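Local structure of secreted protein ASP-2 (Necator americanus, 1U53) at residues Glu142-Cys148 / Val160-Ala166; His24-Arg28 / Met138-Thr143; Asn86-Ser90 / Gln103-Trp108; Ala63-Lys68 / Gly147-Glu151; Gly6-Met12 / Tyr55-Glu60. The protein is a secreted pathogenesis-related-1 (CAP family) protein of the human hookworm and a vaccine antigen, whose molecular function is not firmly established. All coordinates share one frame; numbering follows the deposited sequence.

Interaction 1: residues Glu142-Cys148 / Val160-Ala166; sequences ETVKLGC and VCQYGPA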
# COMPACT_ATOMS: atom_id res chain seq x y z
N GLU A 142 9.04 2.20 5.98
CA GLU A 142 10.25 1.89 5.23
C GLU A 142 9.98 1.34 3.84
O GLU A 142 10.92 1.19 3.03
CB GLU A 142 11.15 0.98 6.06
CG GLU A 142 11.66 1.72 7.32
CD GLU A 142 12.58 2.84 6.97
OE1 GLU A 142 13.30 2.72 5.95
OE2 GLU A 142 12.64 3.85 7.71
N THR A 143 8.71 1.14 3.50
CA THR A 143 8.39 0.63 2.17
C THR A 143 8.37 1.82 1.22
O THR A 143 7.60 2.77 1.44
CB THR A 143 7.03 -0.04 2.17
OG1 THR A 143 7.13 -1.26 2.90
CG2 THR A 143 6.60 -0.35 0.72
N VAL A 144 9.22 1.82 0.19
CA VAL A 144 9.37 2.97 -0.68
C VAL A 144 9.25 2.64 -2.19
O VAL A 144 9.41 3.52 -3.01
CB VAL A 144 10.70 3.71 -0.43
CG1 VAL A 144 10.71 4.25 0.98
CG2 VAL A 144 11.85 2.72 -0.63
N LYS A 145 8.98 1.38 -2.54
CA LYS A 145 8.72 0.99 -3.93
C LYS A 145 7.35 0.32 -4.01
O LYS A 145 7.02 -0.51 -3.18
CB LYS A 145 9.77 -0.03 -4.39
CG LYS A 145 11.23 0.53 -4.39
CD LYS A 145 12.24 -0.59 -4.74
CE LYS A 145 13.60 0.00 -5.22
NZ LYS A 145 13.52 0.55 -6.59
N LEU A 146 6.58 0.67 -5.03
CA LEU A 146 5.26 0.13 -5.24
C LEU A 146 5.19 -0.34 -6.67
O LEU A 146 5.68 0.36 -7.56
CB LEU A 146 4.21 1.26 -5.06
CG LEU A 146 2.76 0.85 -5.29
CD1 LEU A 146 2.35 -0.11 -4.19
CD2 LEU A 146 1.82 2.08 -5.28
N GLY A 147 4.57 -1.49 -6.92
CA GLY A 147 4.32 -1.88 -8.32
C GLY A 147 3.06 -2.74 -8.28
O GLY A 147 2.96 -3.61 -7.42
N CYS A 148 2.11 -2.50 -9.19
CA CYS A 148 0.86 -3.25 -9.14
C CYS A 148 0.42 -3.71 -10.51
O CYS A 148 0.87 -3.19 -11.52
CB CYS A 148 -0.26 -2.33 -8.58
SG CYS A 148 0.18 -1.44 -7.06
N VAL A 160 -3.31 -6.87 -7.76
CA VAL A 160 -2.22 -7.20 -6.87
C VAL A 160 -1.27 -6.03 -6.83
O VAL A 160 -0.83 -5.56 -7.87
CB VAL A 160 -1.46 -8.44 -7.43
CG1 VAL A 160 -0.25 -8.82 -6.54
CG2 VAL A 160 -2.39 -9.63 -7.50
N CYS A 161 -0.93 -5.55 -5.62
CA CYS A 161 0.20 -4.61 -5.47
C CYS A 161 1.33 -5.27 -4.68
O CYS A 161 1.05 -6.02 -3.74
CB CYS A 161 -0.22 -3.37 -4.68
SG CYS A 161 -1.19 -2.21 -5.68
N GLN A 162 2.57 -5.03 -5.07
CA GLN A 162 3.68 -5.50 -4.22
C GLN A 162 4.49 -4.29 -3.75
O GLN A 162 4.40 -3.22 -4.33
CB GLN A 162 4.53 -6.58 -4.92
CG GLN A 162 3.75 -7.89 -4.97
CD GLN A 162 4.37 -8.98 -5.85
OE1 GLN A 162 5.44 -8.79 -6.41
NE2 GLN A 162 3.69 -10.15 -5.94
N TYR A 163 5.30 -4.51 -2.71
CA TYR A 163 5.81 -3.43 -1.85
C TYR A 163 7.26 -3.74 -1.47
O TYR A 163 7.52 -4.82 -0.87
CB TYR A 163 4.97 -3.43 -0.56
CG TYR A 163 3.55 -2.99 -0.81
CD1 TYR A 163 3.20 -1.64 -0.69
CD2 TYR A 163 2.55 -3.91 -1.11
CE1 TYR A 163 1.86 -1.24 -0.94
CE2 TYR A 163 1.20 -3.51 -1.34
CZ TYR A 163 0.87 -2.20 -1.21
OH TYR A 163 -0.43 -1.84 -1.48
N GLY A 164 8.18 -2.83 -1.80
CA GLY A 164 9.65 -2.97 -1.51
C GLY A 164 10.13 -1.91 -0.55
O GLY A 164 9.93 -0.76 -0.86
N PRO A 165 11.12 -2.25 0.29
CA PRO A 165 11.12 -3.47 1.07
C PRO A 165 9.80 -3.90 1.66
O PRO A 165 8.94 -3.05 1.90
CB PRO A 165 12.17 -3.27 2.16
CG PRO A 165 12.71 -1.95 1.98
CD PRO A 165 12.02 -1.22 0.84
N ALA A 166 9.68 -5.19 1.92
CA ALA A 166 8.44 -5.72 2.52
C ALA A 166 8.11 -5.09 3.87
O ALA A 166 9.00 -4.85 4.70
CB ALA A 166 8.50 -7.23 2.68

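Interaction 2: residues His24-Arg28 / Met138-Thr143; sequences HNSLR and MVWQET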
# COMPACT_ATOMS: atom_id res chain seq x y z
N HIS A 24 -1.52 5.90 -2.96
CA HIS A 24 -0.67 5.48 -1.83
C HIS A 24 0.02 6.63 -1.14
O HIS A 24 0.05 6.72 0.11
CB HIS A 24 0.36 4.43 -2.25
CG HIS A 24 -0.18 3.03 -2.28
ND1 HIS A 24 -1.04 2.56 -3.25
CD2 HIS A 24 0.06 1.98 -1.45
CE1 HIS A 24 -1.33 1.29 -3.00
NE2 HIS A 24 -0.67 0.92 -1.91
N ASN A 25 0.61 7.54 -1.92
CA ASN A 25 1.32 8.67 -1.28
C ASN A 25 0.38 9.64 -0.59
O ASN A 25 0.69 10.16 0.49
CB ASN A 25 2.22 9.38 -2.25
CG ASN A 25 3.49 8.62 -2.47
OD1 ASN A 25 4.00 8.02 -1.54
ND2 ASN A 25 3.98 8.61 -3.71
N SER A 26 -0.79 9.84 -1.19
CA SER A 26 -1.82 10.68 -0.57
C SER A 26 -2.23 10.16 0.81
O SER A 26 -2.34 10.90 1.76
CB SER A 26 -3.07 10.65 -1.45
OG SER A 26 -4.16 11.37 -0.87
N LEU A 27 -2.51 8.87 0.89
CA LEU A 27 -3.00 8.28 2.12
C LEU A 27 -1.88 8.16 3.13
O LEU A 27 -2.11 8.41 4.34
CB LEU A 27 -3.62 6.91 1.78
CG LEU A 27 -4.91 7.01 0.96
CD1 LEU A 27 -5.35 5.66 0.39
CD2 LEU A 27 -6.04 7.56 1.82
N ARG A 28 -0.66 7.81 2.68
CA ARG A 28 0.49 7.92 3.61
C ARG A 28 0.58 9.31 4.20
O ARG A 28 0.88 9.49 5.39
CB ARG A 28 1.79 7.54 2.87
CG ARG A 28 1.78 6.06 2.62
CD ARG A 28 2.87 5.62 1.61
NE ARG A 28 4.24 5.70 2.15
CZ ARG A 28 4.86 4.72 2.83
NH1 ARG A 28 4.23 3.57 3.13
NH2 ARG A 28 6.10 4.91 3.24
N MET A 138 0.25 -0.55 3.38
CA MET A 138 0.20 0.66 2.58
C MET A 138 0.99 1.78 3.27
O MET A 138 1.57 2.61 2.58
CB MET A 138 -1.24 1.15 2.41
CG MET A 138 -1.99 0.34 1.38
SD MET A 138 -3.68 1.00 1.12
CE MET A 138 -3.24 2.44 0.10
N VAL A 139 0.92 1.86 4.61
CA VAL A 139 1.58 2.96 5.31
C VAL A 139 2.86 2.55 6.07
O VAL A 139 3.28 3.25 6.99
CB VAL A 139 0.61 3.70 6.28
CG1 VAL A 139 -0.65 4.25 5.50
CG2 VAL A 139 0.16 2.78 7.46
N TRP A 140 3.47 1.43 5.67
CA TRP A 140 4.71 0.98 6.29
C TRP A 140 5.84 1.98 5.95
O TRP A 140 6.12 2.24 4.79
CB TRP A 140 5.05 -0.41 5.76
CG TRP A 140 6.07 -1.12 6.62
CD1 TRP A 140 7.41 -1.22 6.42
CD2 TRP A 140 5.77 -1.87 7.80
NE1 TRP A 140 7.98 -2.02 7.42
CE2 TRP A 140 6.99 -2.39 8.30
CE3 TRP A 140 4.59 -2.13 8.51
CZ2 TRP A 140 7.05 -3.16 9.47
CZ3 TRP A 140 4.63 -2.88 9.66
CH2 TRP A 140 5.87 -3.40 10.14
N GLN A 141 6.45 2.55 6.99
CA GLN A 141 7.34 3.69 6.82
C GLN A 141 8.43 3.38 5.82
O GLN A 141 8.74 4.22 4.96
CB GLN A 141 7.92 4.05 8.17
CG GLN A 141 9.13 4.98 8.09
CD GLN A 141 9.67 5.19 9.45
OE1 GLN A 141 8.98 5.70 10.30
NE2 GLN A 141 10.92 4.80 9.68
N GLU A 142 9.04 2.20 5.98
CA GLU A 142 10.25 1.89 5.23
C GLU A 142 9.98 1.34 3.84
O GLU A 142 10.92 1.19 3.03
CB GLU A 142 11.15 0.98 6.06
CG GLU A 142 11.66 1.72 7.32
CD GLU A 142 12.58 2.84 6.97
OE1 GLU A 142 13.30 2.72 5.95
OE2 GLU A 142 12.64 3.85 7.71
N THR A 143 8.71 1.14 3.50
CA THR A 143 8.39 0.63 2.17
C THR A 143 8.37 1.82 1.22
O THR A 143 7.60 2.77 1.44
CB THR A 143 7.03 -0.04 2.17
OG1 THR A 143 7.13 -1.26 2.90
CG2 THR A 143 6.60 -0.35 0.72

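Interaction 3: residues Asn86-Ser90 / Gln103-Trp108; sequences NIFMS and QASKAW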
# COMPACT_ATOMS: atom_id res chain seq x y z
N ASN A 86 -0.38 -6.90 -1.30
CA ASN A 86 -1.82 -6.75 -0.96
C ASN A 86 -2.60 -7.23 -2.16
O ASN A 86 -2.22 -6.96 -3.29
CB ASN A 86 -2.18 -5.28 -0.78
CG ASN A 86 -1.83 -4.77 0.61
OD1 ASN A 86 -1.79 -5.58 1.55
ND2 ASN A 86 -1.69 -3.45 0.77
N ILE A 87 -3.69 -7.97 -1.92
CA ILE A 87 -4.48 -8.43 -3.07
C ILE A 87 -5.95 -7.99 -2.91
O ILE A 87 -6.42 -7.71 -1.78
CB ILE A 87 -4.41 -9.97 -3.26
CG1 ILE A 87 -4.99 -10.70 -2.05
CG2 ILE A 87 -2.97 -10.38 -3.58
CD1 ILE A 87 -4.98 -12.25 -2.23
N PHE A 88 -6.66 -7.85 -4.04
CA PHE A 88 -8.05 -7.36 -4.00
C PHE A 88 -8.78 -7.94 -5.19
O PHE A 88 -8.17 -8.17 -6.24
CB PHE A 88 -8.09 -5.81 -4.10
CG PHE A 88 -9.47 -5.22 -4.37
CD1 PHE A 88 -10.35 -4.94 -3.34
CD2 PHE A 88 -9.86 -4.92 -5.68
CE1 PHE A 88 -11.63 -4.36 -3.61
CE2 PHE A 88 -11.14 -4.37 -5.97
CZ PHE A 88 -12.02 -4.10 -4.90
N MET A 89 -10.07 -8.20 -5.03
CA MET A 89 -10.82 -8.60 -6.23
C MET A 89 -12.21 -7.99 -6.20
O MET A 89 -12.79 -7.74 -5.13
CB MET A 89 -10.94 -10.11 -6.36
CG MET A 89 -11.68 -10.75 -5.18
SD MET A 89 -11.87 -12.52 -5.45
CE MET A 89 -13.25 -12.51 -6.54
N SER A 90 -12.74 -7.80 -7.42
CA SER A 90 -14.12 -7.40 -7.62
C SER A 90 -14.77 -8.35 -8.61
O SER A 90 -14.12 -8.85 -9.49
CB SER A 90 -14.13 -6.01 -8.26
OG SER A 90 -15.41 -5.67 -8.75
N GLN A 103 -10.49 1.40 -6.17
CA GLN A 103 -11.29 0.56 -5.25
C GLN A 103 -10.41 -0.27 -4.35
O GLN A 103 -10.69 -0.45 -3.15
CB GLN A 103 -12.20 -0.34 -6.05
CG GLN A 103 -13.26 0.40 -6.81
CD GLN A 103 -14.48 -0.49 -7.12
OE1 GLN A 103 -14.45 -1.72 -6.95
NE2 GLN A 103 -15.56 0.15 -7.59
N ALA A 104 -9.33 -0.81 -4.92
CA ALA A 104 -8.44 -1.66 -4.10
C ALA A 104 -7.77 -0.85 -3.02
O ALA A 104 -7.71 -1.25 -1.86
CB ALA A 104 -7.38 -2.29 -4.98
N SER A 105 -7.32 0.35 -3.40
CA SER A 105 -6.56 1.17 -2.46
C SER A 105 -7.50 1.61 -1.36
O SER A 105 -7.11 1.61 -0.19
CB SER A 105 -5.95 2.38 -3.19
OG SER A 105 -5.04 1.94 -4.25
N LYS A 106 -8.74 1.96 -1.69
CA LYS A 106 -9.73 2.31 -0.65
C LYS A 106 -10.04 1.14 0.28
O LYS A 106 -10.20 1.33 1.48
CB LYS A 106 -11.05 2.80 -1.28
CG LYS A 106 -10.94 4.16 -1.97
CD LYS A 106 -12.28 4.38 -2.66
CE LYS A 106 -12.58 5.80 -2.96
NZ LYS A 106 -13.92 5.89 -3.69
N ALA A 107 -10.19 -0.08 -0.27
CA ALA A 107 -10.56 -1.26 0.54
C ALA A 107 -9.45 -1.60 1.53
O ALA A 107 -9.70 -1.99 2.67
CB ALA A 107 -10.81 -2.48 -0.36
N TRP A 108 -8.22 -1.48 1.05
CA TRP A 108 -7.06 -1.77 1.90
C TRP A 108 -6.94 -0.73 3.00
O TRP A 108 -6.79 -1.06 4.18
CB TRP A 108 -5.76 -1.81 1.09
CG TRP A 108 -5.75 -2.95 0.06
CD1 TRP A 108 -6.39 -4.16 0.14
CD2 TRP A 108 -5.02 -2.95 -1.17
NE1 TRP A 108 -6.14 -4.90 -1.01
CE2 TRP A 108 -5.32 -4.17 -1.83
CE3 TRP A 108 -4.19 -2.00 -1.82
CZ2 TRP A 108 -4.75 -4.50 -3.06
CZ3 TRP A 108 -3.64 -2.33 -3.05
CH2 TRP A 108 -3.96 -3.58 -3.67

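Interaction 4: residues Ala63-Lys68 / Gly147-Glu151; sequences AMNNAK and GCYVE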
# COMPACT_ATOMS: atom_id res chain seq x y z
N ALA A 63 4.15 -8.46 -9.33
CA ALA A 63 2.71 -8.37 -9.04
C ALA A 63 1.89 -8.96 -10.18
O ALA A 63 0.92 -9.73 -9.97
CB ALA A 63 2.32 -6.91 -8.77
N MET A 64 2.28 -8.61 -11.40
CA MET A 64 1.72 -9.20 -12.62
C MET A 64 1.78 -10.72 -12.66
O MET A 64 0.80 -11.37 -13.07
CB MET A 64 2.43 -8.62 -13.87
CG MET A 64 1.83 -9.14 -15.17
SD MET A 64 2.76 -8.42 -16.56
CE MET A 64 4.34 -9.24 -16.39
N ASN A 65 2.93 -11.29 -12.28
CA ASN A 65 3.07 -12.73 -12.28
C ASN A 65 1.98 -13.38 -11.41
O ASN A 65 1.54 -14.47 -11.70
CB ASN A 65 4.45 -13.14 -11.76
CG ASN A 65 5.56 -12.79 -12.73
OD1 ASN A 65 5.30 -12.46 -13.88
ND2 ASN A 65 6.81 -12.81 -12.25
N ASN A 66 1.59 -12.71 -10.31
CA ASN A 66 0.50 -13.22 -9.48
C ASN A 66 -0.82 -12.97 -10.18
O ASN A 66 -1.58 -13.91 -10.47
CB ASN A 66 0.53 -12.50 -8.11
CG ASN A 66 -0.56 -12.98 -7.15
OD1 ASN A 66 -1.57 -13.54 -7.57
ND2 ASN A 66 -0.36 -12.75 -5.83
N ALA A 67 -1.08 -11.71 -10.49
CA ALA A 67 -2.39 -11.38 -11.12
C ALA A 67 -2.71 -12.25 -12.32
O ALA A 67 -3.82 -12.66 -12.44
CB ALA A 67 -2.44 -9.91 -11.50
N LYS A 68 -1.74 -12.51 -13.21
CA LYS A 68 -2.06 -13.22 -14.45
C LYS A 68 -2.55 -14.64 -14.22
O LYS A 68 -3.16 -15.24 -15.12
CB LYS A 68 -0.83 -13.27 -15.36
CG LYS A 68 -0.53 -11.91 -15.99
CD LYS A 68 -1.54 -11.64 -17.05
CE LYS A 68 -1.12 -10.55 -18.03
NZ LYS A 68 -2.30 -10.08 -18.81
N GLY A 147 4.57 -1.49 -6.92
CA GLY A 147 4.32 -1.88 -8.32
C GLY A 147 3.06 -2.74 -8.28
O GLY A 147 2.96 -3.61 -7.42
N CYS A 148 2.11 -2.50 -9.19
CA CYS A 148 0.86 -3.25 -9.14
C CYS A 148 0.42 -3.71 -10.51
O CYS A 148 0.87 -3.19 -11.52
CB CYS A 148 -0.26 -2.33 -8.58
SG CYS A 148 0.18 -1.44 -7.06
N TYR A 149 -0.53 -4.63 -10.53
CA TYR A 149 -1.11 -5.05 -11.80
C TYR A 149 -2.58 -5.37 -11.59
O TYR A 149 -2.95 -5.95 -10.54
CB TYR A 149 -0.35 -6.26 -12.35
CG TYR A 149 -0.63 -6.55 -13.82
CD1 TYR A 149 0.14 -5.94 -14.82
CD2 TYR A 149 -1.68 -7.39 -14.20
CE1 TYR A 149 -0.16 -6.16 -16.15
CE2 TYR A 149 -1.96 -7.62 -15.52
CZ TYR A 149 -1.20 -7.02 -16.50
OH TYR A 149 -1.46 -7.28 -17.84
N VAL A 150 -3.41 -5.03 -12.58
CA VAL A 150 -4.86 -5.32 -12.59
C VAL A 150 -5.13 -6.20 -13.78
O VAL A 150 -4.77 -5.84 -14.94
CB VAL A 150 -5.69 -4.05 -12.75
CG1 VAL A 150 -7.19 -4.36 -12.76
CG2 VAL A 150 -5.32 -3.02 -11.64
N GLU A 151 -5.72 -7.35 -13.50
CA GLU A 151 -6.02 -8.33 -14.55
C GLU A 151 -7.51 -8.55 -14.66
O GLU A 151 -8.17 -8.80 -13.66
CB GLU A 151 -5.35 -9.67 -14.21
CG GLU A 151 -5.59 -10.80 -15.26
CD GLU A 151 -4.91 -10.60 -16.61
OE1 GLU A 151 -4.33 -9.53 -16.86
OE2 GLU A 151 -5.01 -11.53 -17.47
O HOH W 1 -4.48 -14.24 -17.19

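Interaction 5: residues Gly6-Met12 / Tyr55-Glu60; sequences GCPDNGM and YDCEVE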
# COMPACT_ATOMS: atom_id res chain seq x y z
N GLY A 6 9.83 4.31 -18.46
CA GLY A 6 8.45 3.84 -18.48
C GLY A 6 8.42 2.32 -18.35
O GLY A 6 9.37 1.61 -18.70
N CYS A 7 7.32 1.80 -17.80
CA CYS A 7 7.13 0.36 -17.72
C CYS A 7 6.64 -0.16 -19.09
O CYS A 7 6.20 0.63 -19.96
CB CYS A 7 6.15 0.03 -16.57
SG CYS A 7 6.65 0.70 -14.96
N PRO A 8 6.72 -1.47 -19.31
CA PRO A 8 6.36 -2.12 -20.58
C PRO A 8 4.89 -1.92 -20.89
O PRO A 8 4.06 -1.63 -20.00
CB PRO A 8 6.61 -3.62 -20.31
CG PRO A 8 7.41 -3.69 -19.08
CD PRO A 8 7.18 -2.45 -18.31
N ASP A 9 4.58 -2.10 -22.17
CA ASP A 9 3.22 -2.03 -22.71
C ASP A 9 2.66 -3.41 -22.47
O ASP A 9 2.57 -4.25 -23.37
CB ASP A 9 3.33 -1.70 -24.20
CG ASP A 9 2.01 -1.43 -24.86
OD1 ASP A 9 1.00 -1.24 -24.15
OD2 ASP A 9 2.03 -1.40 -26.11
N ASN A 10 2.33 -3.67 -21.20
CA ASN A 10 2.03 -5.04 -20.74
C ASN A 10 0.58 -5.26 -20.28
O ASN A 10 0.29 -6.31 -19.66
CB ASN A 10 3.00 -5.42 -19.60
CG ASN A 10 2.79 -4.54 -18.37
OD1 ASN A 10 1.83 -3.77 -18.33
ND2 ASN A 10 3.69 -4.65 -17.35
N GLY A 11 -0.30 -4.33 -20.62
CA GLY A 11 -1.74 -4.45 -20.25
C GLY A 11 -2.12 -3.58 -19.08
O GLY A 11 -3.29 -3.33 -18.83
N MET A 12 -1.14 -3.13 -18.33
CA MET A 12 -1.39 -2.21 -17.24
C MET A 12 -1.41 -0.80 -17.82
O MET A 12 -0.56 -0.47 -18.64
CB MET A 12 -0.25 -2.38 -16.23
CG MET A 12 -0.44 -1.63 -15.00
SD MET A 12 -2.01 -1.98 -14.12
CE MET A 12 -1.62 -0.89 -12.76
N TYR A 55 7.16 4.48 -8.00
CA TYR A 55 6.67 3.34 -8.78
C TYR A 55 7.86 2.55 -9.30
O TYR A 55 8.92 3.13 -9.63
CB TYR A 55 5.77 3.78 -9.95
CG TYR A 55 4.82 2.66 -10.36
CD1 TYR A 55 3.65 2.40 -9.62
CD2 TYR A 55 5.14 1.79 -11.41
CE1 TYR A 55 2.79 1.32 -9.97
CE2 TYR A 55 4.29 0.72 -11.77
CZ TYR A 55 3.14 0.48 -11.04
OH TYR A 55 2.33 -0.59 -11.35
N ASP A 56 7.74 1.23 -9.32
CA ASP A 56 8.93 0.41 -9.72
C ASP A 56 8.44 -0.66 -10.69
O ASP A 56 7.61 -1.52 -10.31
CB ASP A 56 9.51 -0.23 -8.46
CG ASP A 56 10.71 -1.12 -8.74
OD1 ASP A 56 10.73 -1.81 -9.77
OD2 ASP A 56 11.65 -1.15 -7.92
N CYS A 57 8.91 -0.63 -11.94
CA CYS A 57 8.35 -1.52 -12.96
C CYS A 57 8.68 -2.99 -12.70
O CYS A 57 7.97 -3.88 -13.18
CB CYS A 57 8.91 -1.17 -14.36
SG CYS A 57 8.65 0.51 -14.85
N GLU A 58 9.81 -3.23 -12.02
CA GLU A 58 10.16 -4.61 -11.64
C GLU A 58 9.24 -5.22 -10.60
O GLU A 58 8.91 -6.41 -10.64
CB GLU A 58 11.65 -4.73 -11.23
CG GLU A 58 12.58 -4.52 -12.43
CD GLU A 58 12.37 -5.62 -13.46
OE1 GLU A 58 11.82 -5.33 -14.55
OE2 GLU A 58 12.68 -6.77 -13.10
N VAL A 59 8.82 -4.40 -9.66
CA VAL A 59 7.83 -4.80 -8.65
C VAL A 59 6.50 -5.02 -9.35
O VAL A 59 5.78 -5.98 -9.04
CB VAL A 59 7.72 -3.73 -7.59
CG1 VAL A 59 6.66 -4.15 -6.54
CG2 VAL A 59 9.12 -3.62 -6.87
N GLU A 60 6.15 -4.16 -10.31
CA GLU A 60 4.92 -4.43 -11.12
C GLU A 60 4.97 -5.80 -11.82
O GLU A 60 3.97 -6.52 -11.91
CB GLU A 60 4.73 -3.34 -12.19
CG GLU A 60 3.59 -3.62 -13.14
CD GLU A 60 3.41 -2.48 -14.11
OE1 GLU A 60 3.73 -2.71 -15.29
OE2 GLU A 60 2.97 -1.38 -13.68

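Interaction 1: residues Glu142-Cys148 / Val160-Ala166
Leu146 CD1 lies against the ring of Tyr163, 3.5 Å from Tyr163 CE1, the two side chains running alongside each other and pointing the same way from a non-hydrogen-bonded antiparallel pair. Thr143 CG2 meets the same ring at its edge, in the ring plane. On this face of the sheet the next non-hydrogen-bonded pair is Cys148 with Cys161, whose CA atoms stand 4.0 Å apart, bridged by a disulfide with an SG-SG torsion of 104°. Between them, the hydrogen-bonded pair Gly147 and Gln162 exchanges two bonds; Gln162 N to Gly147 O is nearly straight at 2.8 Å. Lys145 and Gly164 also bond both ways. Gly164 O additionally takes Val144 N, at 2.9 Å like Lys145 N, so two successive residues face one: a classic beta bulge at the open end of the 145-152/157-164 hairpin of the CAP fold. Past it, Pro165 CD rests 3.4 Å from Glu142 O. The Tyr163 hydroxyl continues inward, hydrogen-bonded to His24 and Asn86, while Lys145 NZ forms a salt bridge with Asp56 on the other face. The hairpin is therefore locked twice over, by backbone bonds and by a covalent cross-strand disulfide within a mostly apolar face.

Interaction 2: residues His24-Arg28 / Met138-Thr143
Arg28 meets residues 138-143, the end of helix 133-138 and the turn after it, chiefly through charged hydrogen bonds to backbone carbonyls. Arg28 NH1 donates to Met138 O at 2.9 Å and to Trp140 O at 2.8 Å, both acceptors lying in the guanidinium plane. Arg28 NH2 joins it on Trp140 O at 3.1 Å, so the guanidinium grips that oxygen end-on with two nitrogens, which stand above the carbonyl plane rather than on a lone pair. Trp140 O has a third donor in Thr143 N, the closing bond of a type I beta turn from Trp140 to Thr143. A weak bond from Arg28 NH2 reaches Gln141 O, and Thr143 O sits over one face of the guanidinium without bonding. A bend at chi3 (71°) carries the group from the helix to the turn, and NH2 has a further acceptor in Lys51 O. Several carbonyl oxygens thus surround one buried positive group, which should hold the turn in shape and fix the guanidinium's rotation.

Apolar and aromatic packing covers the other end. Met138 CE stands over the centre of the His24 imidazole, a CH-pi contact with CE 3.6 Å from the ring centroid, after Met138 turns at chi3 (77°). The same methyl touches Leu27 CD1 at 3.9 Å. His24 itself is pinned at both nitrogens, ND1 by Phe20 O and NE2 by Tyr163.

Helix 14-32 thereby holds the connection between helix 133-138 and strand 145-152, with Trp108 and Phe109 of helix 97-109 packing on Met138, and strand 157-164 adjoining both His24 and Met138.

Interaction 3: residues Asn86-Ser90 / Gln103-Trp108
Asn86 sets its CB over the centre of the six-membered ring of Trp108, 3.5 Å from that centroid and 13° off the ring normal. The other face of the indole is overlain by the backbone of its own helix, with Ala104 O toward the rim; His134 of helix 133-138 also stacks on Trp108. The Asn86 amide slants over the indole, the two planes 42° apart, and its ND2 is held by Tyr163 and by His134 O. Ile87 turns its side chain away from the helix, toward Phe72 and Tyr158, but its carbonyl O takes the Trp108 indole N-H: NE1 to O is 2.9 Å, in the ring plane of the tryptophan yet well above the carbonyl plane. Phe88 has the largest share of the contact. Its chi1 of 168° swings the ring toward the helix, where Ala104 CA sits over one face at 3.8 Å from the ring centroid. Ala104 CB is 3.7 Å from Phe88 CG, Ala107 CB approaches Phe88 CE1 at 3.8 Å, and Gln103 CB closes on CZ. The CB of Phe88 also touches Trp108 CZ2. Strand 84-90, an outermost strand of the central sheet, is in this way covered by helix 97-109, as in the alpha-beta-alpha sandwich of CAP proteins. The chemistry is largely aromatic on aliphatic: two small alanines let the Phe88 ring lie close to the helix, while a single indole hydrogen bond ties Trp108 to the strand.

Interaction 4: residues Ala63-Lys68 / Gly147-Glu151
The Tyr149 ring carries Met64 on one face: Met64 CG stands over its centre, 3.6 Å from the centroid and 10° off the normal, a CH-pi contact. Met64 SD follows obliquely at 4.2 Å from the same centroid, making this a Met-aromatic contact as well. Glu151 OE1 lies at the ring's edge, in plane, and Ala67 CB touches Tyr149 CD2. Both Met64 and Tyr149 have CG anti to the backbone N, which brings the thioether and the ring together. The helical residues 63-67 run at 23° to strand residues 147-151, in the same direction, and helix 57-67 covers one face of the central sheet, one helical layer of the alpha-beta-alpha sandwich of the CAP fold. Ala63 CB fits against the strand backbone, 3.6 Å from Gly147 O, and Ala67 CB packs on Glu151 CB. At the far end Lys68, bent at chi2, brings NZ to Glu151 OE1 at 2.9 Å in a salt bridge, on the syn side but tilted out of the carboxylate plane, and to Tyr149 OH at 3.1 Å. That hydroxyl is also hydrogen-bonded to Asn10 O in the N-terminal loop. A water donates to both Lys68 O and Glu151 OE2, giving the carboxylate a second tie to the same lysine.

Interaction 5: residues Gly6-Met12 / Tyr55-Glu60
Cys7 and Cys57 are joined by a disulfide that staples the N-terminal loop to the start of helix 57-67 in the CAP domain; the SG-SG torsion is -82°. Cys7 SG also lies at the edge of the Tyr55 ring, near its plane and 4.0 Å from Tyr55 CE2, a sulfur-aromatic contact. The helix start carrying Cys57 is capped by the preceding residue: Asp56 OD1 accepts from Val59 N and, weakly, from Glu58 N. Glu60, the residue of 55-60 most covered by the loop, reaches back to it with an extended side chain, CG anti to the backbone N (chi1 174°). Its OE1 takes Asn10 ND2 at 2.8 Å, met on the anti side of the carboxylate, with the amide and carboxylate planes 49° apart. Asn10 is itself steadied by an Asx turn, Met12 N donating to Asn10 OD1 at 3.0 Å. Met12 CG rests 3.7 Å from Glu60 OE2. That oxygen also forms a salt bridge with Arg17 of helix 14-32, a positive neighbour that would probably stabilise a charged carboxylate. The anti lone pair of Glu60 OE2 accepts the short bond from Tyr55 OH, at 2.5 Å.

From the N terminus, interaction 5 joins residues 6-12 to the start of helix 57-67, closing a loop that contains helix 14-32. Interaction 2 opens on that helix and closes at 138-143, so it crosses interaction 5. Interaction 4 runs from helix 57-67 to strand 145-152 and also crosses interaction 2. Interaction 3, a short link from strand 84-90 to helix 97-109, falls within the spans of both 2 and 4. Interaction 1, the hairpin, comes last, after interaction 2 closes, and shares its first strand with interaction 4. Interactions 3 and 4 set helices 97-109 and 57-67 on the sheet, 2 ties helix 14-32 to the turn before strand 145-152, and 5 pins the N-terminal loop.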